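Local coordinates for protein NADH oxidoreductase (Mesorhizobium loti, PDB 3PI7) that probably binds NADPH and acts as an oxidoreductase on NAD(P)H, pairing a GroES-like domain with an NAD(P)-binding Rossmann fold, at residues P47-V52 with G94-A100; G89-A93 with S102-K106. All coordinates share one frame; numbering follows the deposited sequence.

Overall arrangement
Both contacts lie in the GroES-like domain, about 10 Å apart centre to centre, and both join its sheet to helix 98-103. Interaction 1 ties the turn before strand 51-56 to the loop that leads from strand 86-94 into the helix; interaction 2 brings the chain leaving the helix back onto strand 86-94. Each carries two backbone hydrogen bonds. In interaction 1 Pro49 and Glu97 form the exposed edge while Gly95, Val52 and Ala100 are buried; in interaction 2 buried Ile91 and Leu103 pack beside the exposed Gly105 and Lys106. The two contacts touch at several points, among them Val52 CB with Ile91 CG2 and Gly94 N with Val104 CG2, each 3.7 Å.

Interaction 1 of 2, residues P47-V52 with G94-A100; sequences PGPSQV and GGDEPYA
Gly95 N donates to Gln51 O at 2.8 Å. A second backbone bond, 3.0 Å, runs from Glu97 N to Pro49 O. Pro49 O belongs to the type I turn Gly48-Gln51, closed by Gln51 N on Gly48 O and braced by Gln51 OE1, which accepts from Gly48 N. Gly95 CA comes within 3.1 Å of Gly48 O in a CA-H...O contact; any CB at this position would run into that oxygen. Glu97, the N-cap residue of helix 98-103, lays its side chain alongside the turn, with CG beside the backbone N (chi1 -71°) and the chain extended beyond it. Its carboxylate straddles two residues, OE1 lying 3.3 Å from Ser50 CB and OE2 3.6 Å from Pro49 CB, while Ser50 OG bonds instead to Glu127. Farther in, Ala100 CB sits 3.3 Å from Gln51 O and 3.9 Å from Val52 CG1. The Pro47 ring rests its CG against the Gly94-Gly95 peptide. Val52 and Gly94 form an antiparallel non-hydrogen-bonded pair where strands 51-56 and 86-94 meet in the GroES-like domain's sheet. On its other edge, strand 51-56 pairs with strand 123-127, and helix 98-103 starts directly after Glu97, facing the Gly48-Gln51 turn.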
ATOM      1  N   PRO A  47     -37.410   2.966  16.294  1.00 16.02           N
ATOM      2  CA  PRO A  47     -36.109   2.311  16.536  1.00 15.68           C
ATOM      3  C   PRO A  47     -36.270   0.817  16.704  1.00 17.22           C
ATOM      4  O   PRO A  47     -37.274   0.360  17.271  1.00 17.21           O
ATOM      5  CB  PRO A  47     -35.642   2.936  17.844  1.00 16.47           C
ATOM      6  CG  PRO A  47     -36.901   3.298  18.561  1.00 21.20           C
ATOM      7  CD  PRO A  47     -37.877   3.708  17.482  1.00 16.84           C
ATOM      8  N   GLY A  48     -35.279   0.085  16.225  1.00 13.56           N
ATOM      9  CA  GLY A  48     -35.207  -1.361  16.399  1.00 15.01           C
ATOM     10  C   GLY A  48     -34.800  -1.678  17.830  1.00 19.47           C
ATOM     11  O   GLY A  48     -34.470  -0.769  18.596  1.00 17.11           O
ATOM     12  N   PRO A  49     -34.731  -2.960  18.205  1.00 16.81           N
ATOM     13  CA  PRO A  49     -34.425  -3.315  19.617  1.00 17.22           C
ATOM     14  C   PRO A  49     -33.154  -2.695  20.216  1.00 18.86           C
ATOM     15  O   PRO A  49     -33.197  -2.311  21.377  1.00 18.55           O
ATOM     16  CB  PRO A  49     -34.308  -4.838  19.572  1.00 19.48           C
ATOM     17  CG  PRO A  49     -35.246  -5.227  18.480  1.00 24.13           C
ATOM     18  CD  PRO A  49     -35.114  -4.155  17.423  1.00 19.25           C
ATOM     19  N   SER A  50     -32.064  -2.560  19.440  1.00 15.11           N
ATOM     20  CA  SER A  50     -30.768  -2.040  19.898  1.00 15.07           C
ATOM     21  C   SER A  50     -30.583  -0.560  19.569  1.00 16.96           C
ATOM     22  O   SER A  50     -29.490  -0.021  19.760  1.00 16.49           O
ATOM     23  CB  SER A  50     -29.633  -2.835  19.237  1.00 17.37           C
ATOM     24  OG  SER A  50     -29.651  -2.683  17.819  1.00 18.43           O
ATOM     25  N   GLN A  51     -31.646   0.097  19.067  1.00 13.04           N
ATOM     26  CA  GLN A  51     -31.556   1.471  18.581  1.00 12.25           C
ATOM     27  C   GLN A  51     -32.330   2.471  19.406  1.00 13.78           C
ATOM     28  O   GLN A  51     -33.187   2.115  20.217  1.00 11.79           O
ATOM     29  CB  GLN A  51     -32.085   1.538  17.135  1.00 13.80           C
ATOM     30  CG  GLN A  51     -31.362   0.627  16.166  1.00 12.97           C
ATOM     31  CD  GLN A  51     -31.974   0.692  14.785  1.00 16.60           C
ATOM     32  OE1 GLN A  51     -33.205   0.768  14.607  1.00 15.17           O
ATOM     33  NE2 GLN A  51     -31.128   0.657  13.775  1.00 15.63           N
ATOM     34  N   VAL A  52     -32.026   3.752  19.164  1.00 11.40           N
ATOM     35  CA  VAL A  52     -32.684   4.849  19.816  1.00 11.12           C
ATOM     36  C   VAL A  52     -33.159   5.829  18.764  1.00 13.63           C
ATOM     37  O   VAL A  52     -32.565   5.929  17.683  1.00 12.04           O
ATOM     38  CB  VAL A  52     -31.776   5.539  20.871  1.00 13.18           C
ATOM     39  CG1 VAL A  52     -31.523   4.612  22.052  1.00 13.66           C
ATOM     40  CG2 VAL A  52     -30.458   6.009  20.233  1.00 12.58           C
ATOM     41  N   GLY A  94     -36.586   4.366  22.610  1.00 16.90           N
ATOM     42  CA  GLY A  94     -35.564   3.346  22.422  1.00 17.00           C
ATOM     43  C   GLY A  94     -36.220   2.024  22.133  1.00 20.81           C
ATOM     44  O   GLY A  94     -37.373   1.838  22.498  1.00 17.98           O
ATOM     45  N   GLY A  95     -35.485   1.118  21.498  1.00 17.54           N
ATOM     46  CA  GLY A  95     -35.904  -0.266  21.324  1.00 17.07           C
ATOM     47  C   GLY A  95     -35.910  -0.940  22.682  1.00 21.77           C
ATOM     48  O   GLY A  95     -35.471  -0.341  23.665  1.00 21.87           O
ATOM     49  N   ASP A  96     -36.426  -2.171  22.761  1.00 18.49           N
ATOM     50  CA  ASP A  96     -36.624  -2.875  24.032  1.00 19.77           C
ATOM     51  C   ASP A  96     -35.343  -3.355  24.718  1.00 22.22           C
ATOM     52  O   ASP A  96     -35.414  -3.762  25.874  1.00 24.23           O
ATOM     53  CB  ASP A  96     -37.583  -4.068  23.841  1.00 23.01           C
ATOM     54  CG  ASP A  96     -39.067  -3.695  23.785  1.00 43.37           C
ATOM     55  OD1 ASP A  96     -39.411  -2.521  24.120  1.00 42.35           O
ATOM     56  OD2 ASP A  96     -39.890  -4.578  23.433  1.00 54.38           O
ATOM     57  N   GLU A  97     -34.188  -3.292  24.065  1.00 17.18           N
ATOM     58  CA  GLU A  97     -32.963  -3.750  24.731  1.00 15.53           C
ATOM     59  C   GLU A  97     -32.566  -2.741  25.824  1.00 21.03           C
ATOM     60  O   GLU A  97     -32.766  -1.534  25.652  1.00 19.42           O
ATOM     61  CB  GLU A  97     -31.841  -3.972  23.730  1.00 16.64           C
ATOM     62  CG  GLU A  97     -32.108  -5.193  22.860  1.00 20.96           C
ATOM     63  CD  GLU A  97     -31.102  -5.500  21.768  1.00 33.94           C
ATOM     64  OE1 GLU A  97     -29.989  -4.927  21.785  1.00 27.29           O
ATOM     65  OE2 GLU A  97     -31.402  -6.388  20.938  1.00 31.63           O
ATOM     66  N   PRO A  98     -32.061  -3.230  26.973  1.00 18.67           N
ATOM     67  CA  PRO A  98     -31.752  -2.325  28.091  1.00 17.50           C
ATOM     68  C   PRO A  98     -30.827  -1.161  27.752  1.00 17.82           C
ATOM     69  O   PRO A  98     -31.062  -0.065  28.248  1.00 18.30           O
ATOM     70  CB  PRO A  98     -31.098  -3.247  29.114  1.00 19.47           C
ATOM     71  CG  PRO A  98     -31.671  -4.582  28.836  1.00 23.88           C
ATOM     72  CD  PRO A  98     -31.827  -4.646  27.344  1.00 19.77           C
ATOM     73  N   TYR A  99     -29.786  -1.376  26.953  1.00 14.18           N
ATOM     74  CA  TYR A  99     -28.890  -0.268  26.577  1.00 12.95           C
ATOM     75  C   TYR A  99     -29.712   0.871  25.953  1.00 16.79           C
ATOM     76  O   TYR A  99     -29.548   2.029  26.345  1.00 14.75           O
ATOM     77  CB  TYR A  99     -27.837  -0.784  25.575  1.00 14.13           C
ATOM     78  CG  TYR A  99     -26.637   0.091  25.275  1.00 15.30           C
ATOM     79  CD1 TYR A  99     -26.508   1.356  25.830  1.00 16.21           C
ATOM     80  CD2 TYR A  99     -25.621  -0.358  24.433  1.00 17.09           C
ATOM     81  CE1 TYR A  99     -25.393   2.156  25.560  1.00 17.04           C
ATOM     82  CE2 TYR A  99     -24.520   0.437  24.139  1.00 18.21           C
ATOM     83  CZ  TYR A  99     -24.419   1.700  24.686  1.00 20.54           C
ATOM     84  OH  TYR A  99     -23.299   2.434  24.396  1.00 19.60           O
ATOM     85  N   ALA A 100     -30.601   0.535  24.987  1.00 14.81           N
ATOM     86  CA  ALA A 100     -31.430   1.538  24.305  1.00 14.76           C
ATOM     87  C   ALA A 100     -32.394   2.183  25.304  1.00 16.49           C
ATOM     88  O   ALA A 100     -32.465   3.407  25.373  1.00 15.02           O
ATOM     89  CB  ALA A 100     -32.196   0.892  23.155  1.00 15.11           C
TER

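Interaction 2 of 2, residues G89-A93 with S102-K106; sequences GTIVA and SLVGK
Ile91 meets the 102-106 segment with both branches of its side chain and both polar atoms of its backbone. With CG1 anti to its own carbonyl carbon (chi1 -65°) and chi2 extended, CD1 is carried to 3.5 Å from Leu103 CB, and the two side chains cross obliquely. The other branch, CG2, lies over the backbone of Val104, 3.7 Å from its CA. Val104 divides its methyls: CG2 lies 4.1 Å from Ile91 CG2 and also touches the Ala93 carbonyl carbon, while CG1, held anti to the backbone N at chi1 178°, turns to the carbonyl oxygens of Ile91 and Val92. On the other side of Ile91, Thr90 places its methyl CG2 3.7 Å from Gly105 O.

Two backbone bonds lie beside this packing. Ile91 N gives a nearly straight bond to Lys106 O (2.9 Å, 172° at the hydrogen), and Gly105 N donates to Ile91 O at 2.7 Å. Leu103-Lys106 is a type II turn, and Gly105 has the positive phi it demands. The Lys106 side chain reaches back along the turn, and its NZ donates to Ser102 O.

Val92 and Ala93 both face Leu53 of strand 51-56, a classic beta bulge. Ile91 also packs on Val52, Ile54 and Val108, while Leu103 reaches Cys131 and Pro133. An alanine at Ile91 is likely to leave Leu103 CB and the Val104 methyl without their apolar partner, opening a gap between strand and turn. The chemistry thus divides the work: main-chain bonds set how the turn meets the strand, and aliphatic contacts fill the space between the sheet and the end of helix 98-103.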
ATOM      1  N   GLY A  89     -28.546  15.381  19.909  1.00 13.26           N
ATOM      2  CA  GLY A  89     -29.965  15.500  20.180  1.00 12.50           C
ATOM      3  C   GLY A  89     -30.348  14.763  21.425  1.00 13.92           C
ATOM      4  O   GLY A  89     -29.489  14.226  22.121  1.00 13.39           O
ATOM      5  N   THR A  90     -31.648  14.691  21.681  1.00 11.68           N
ATOM      6  CA  THR A  90     -32.140  14.028  22.878  1.00 10.55           C
ATOM      7  C   THR A  90     -32.864  12.773  22.482  1.00 12.65           C
ATOM      8  O   THR A  90     -33.677  12.807  21.571  1.00 11.97           O
ATOM      9  CB  THR A  90     -33.042  14.973  23.668  1.00 17.35           C
ATOM     10  OG1 THR A  90     -32.225  16.054  24.146  1.00 22.53           O
ATOM     11  CG2 THR A  90     -33.691  14.291  24.869  1.00 11.25           C
ATOM     12  N   ILE A  91     -32.585  11.683  23.184  1.00  9.54           N
ATOM     13  CA  ILE A  91     -33.271  10.405  22.893  1.00 10.04           C
ATOM     14  C   ILE A  91     -34.691  10.435  23.443  1.00 14.26           C
ATOM     15  O   ILE A  91     -34.890  10.608  24.642  1.00 13.73           O
ATOM     16  CB  ILE A  91     -32.471   9.200  23.430  1.00 11.37           C
ATOM     17  CG1 ILE A  91     -31.114   9.112  22.661  1.00 11.06           C
ATOM     18  CG2 ILE A  91     -33.322   7.918  23.221  1.00 11.79           C
ATOM     19  CD1 ILE A  91     -30.094   8.293  23.289  1.00 10.73           C
ATOM     20  N   VAL A  92     -35.683  10.224  22.552  1.00 11.81           N
ATOM     21  CA  VAL A  92     -37.092  10.320  22.913  1.00 11.54           C
ATOM     22  C   VAL A  92     -37.734   8.949  22.923  1.00 16.81           C
ATOM     23  O   VAL A  92     -38.828   8.822  23.468  1.00 16.87           O
ATOM     24  CB  VAL A  92     -37.869  11.334  22.004  1.00 12.66           C
ATOM     25  CG1 VAL A  92     -37.367  12.769  22.264  1.00 11.71           C
ATOM     26  CG2 VAL A  92     -37.748  10.965  20.515  1.00 11.55           C
ATOM     27  N   ALA A  93     -37.078   7.935  22.338  1.00 13.17           N
ATOM     28  CA  ALA A  93     -37.583   6.556  22.350  1.00 13.71           C
ATOM     29  C   ALA A  93     -36.435   5.586  22.125  1.00 17.41           C
ATOM     30  O   ALA A  93     -35.419   5.959  21.549  1.00 16.16           O
ATOM     31  CB  ALA A  93     -38.662   6.345  21.280  1.00 14.41           C
ATOM     32  N   SER A 102     -32.186   2.523  28.580  1.00 14.43           N
ATOM     33  CA  SER A 102     -31.486   3.313  29.589  1.00 13.26           C
ATOM     34  C   SER A 102     -31.038   4.665  29.077  1.00 17.33           C
ATOM     35  O   SER A 102     -30.769   5.569  29.874  1.00 16.93           O
ATOM     36  CB  SER A 102     -30.273   2.546  30.121  1.00 15.39           C
ATOM     37  OG  SER A 102     -30.744   1.422  30.847  1.00 17.05           O
ATOM     38  N   LEU A 103     -30.953   4.811  27.752  1.00 14.10           N
ATOM     39  CA  LEU A 103     -30.522   6.079  27.168  1.00 12.42           C
ATOM     40  C   LEU A 103     -31.676   7.046  26.992  1.00 14.91           C
ATOM     41  O   LEU A 103     -31.436   8.213  26.710  1.00 14.51           O
ATOM     42  CB  LEU A 103     -29.838   5.840  25.826  1.00 11.80           C
ATOM     43  CG  LEU A 103     -28.455   5.180  25.833  1.00 14.34           C
ATOM     44  CD1 LEU A 103     -27.960   5.005  24.378  1.00 14.71           C
ATOM     45  CD2 LEU A 103     -27.422   6.024  26.641  1.00 12.98           C
ATOM     46  N   VAL A 104     -32.930   6.572  27.091  1.00 12.17           N
ATOM     47  CA  VAL A 104     -34.074   7.469  26.840  1.00 11.91           C
ATOM     48  C   VAL A 104     -34.026   8.690  27.780  1.00 16.26           C
ATOM     49  O   VAL A 104     -33.840   8.553  28.996  1.00 16.92           O
ATOM     50  CB  VAL A 104     -35.421   6.713  26.893  1.00 16.44           C
ATOM     51  CG1 VAL A 104     -36.589   7.658  26.672  1.00 17.80           C
ATOM     52  CG2 VAL A 104     -35.446   5.589  25.865  1.00 14.85           C
ATOM     53  N   GLY A 105     -34.167   9.879  27.181  1.00 13.85           N
ATOM     54  CA  GLY A 105     -34.125  11.149  27.901  1.00 13.64           C
ATOM     55  C   GLY A 105     -32.768  11.802  27.870  1.00 17.25           C
ATOM     56  O   GLY A 105     -32.646  12.980  28.217  1.00 17.34           O
ATOM     57  N   LYS A 106     -31.710  11.041  27.496  1.00 14.41           N
ATOM     58  CA  LYS A 106     -30.365  11.577  27.533  1.00 12.52           C
ATOM     59  C   LYS A 106     -30.048  12.336  26.274  1.00 14.24           C
ATOM     60  O   LYS A 106     -30.543  12.021  25.197  1.00 14.17           O
ATOM     61  CB  LYS A 106     -29.333  10.454  27.774  1.00 13.91           C
ATOM     62  CG  LYS A 106     -29.457   9.937  29.194  1.00 21.22           C
ATOM     63  CD  LYS A 106     -28.501   8.803  29.522  1.00 32.73           C
ATOM     64  CE  LYS A 106     -28.621   8.451  30.995  1.00 37.12           C
ATOM     65  NZ  LYS A 106     -28.770   6.977  31.216  1.00 40.81           N
TER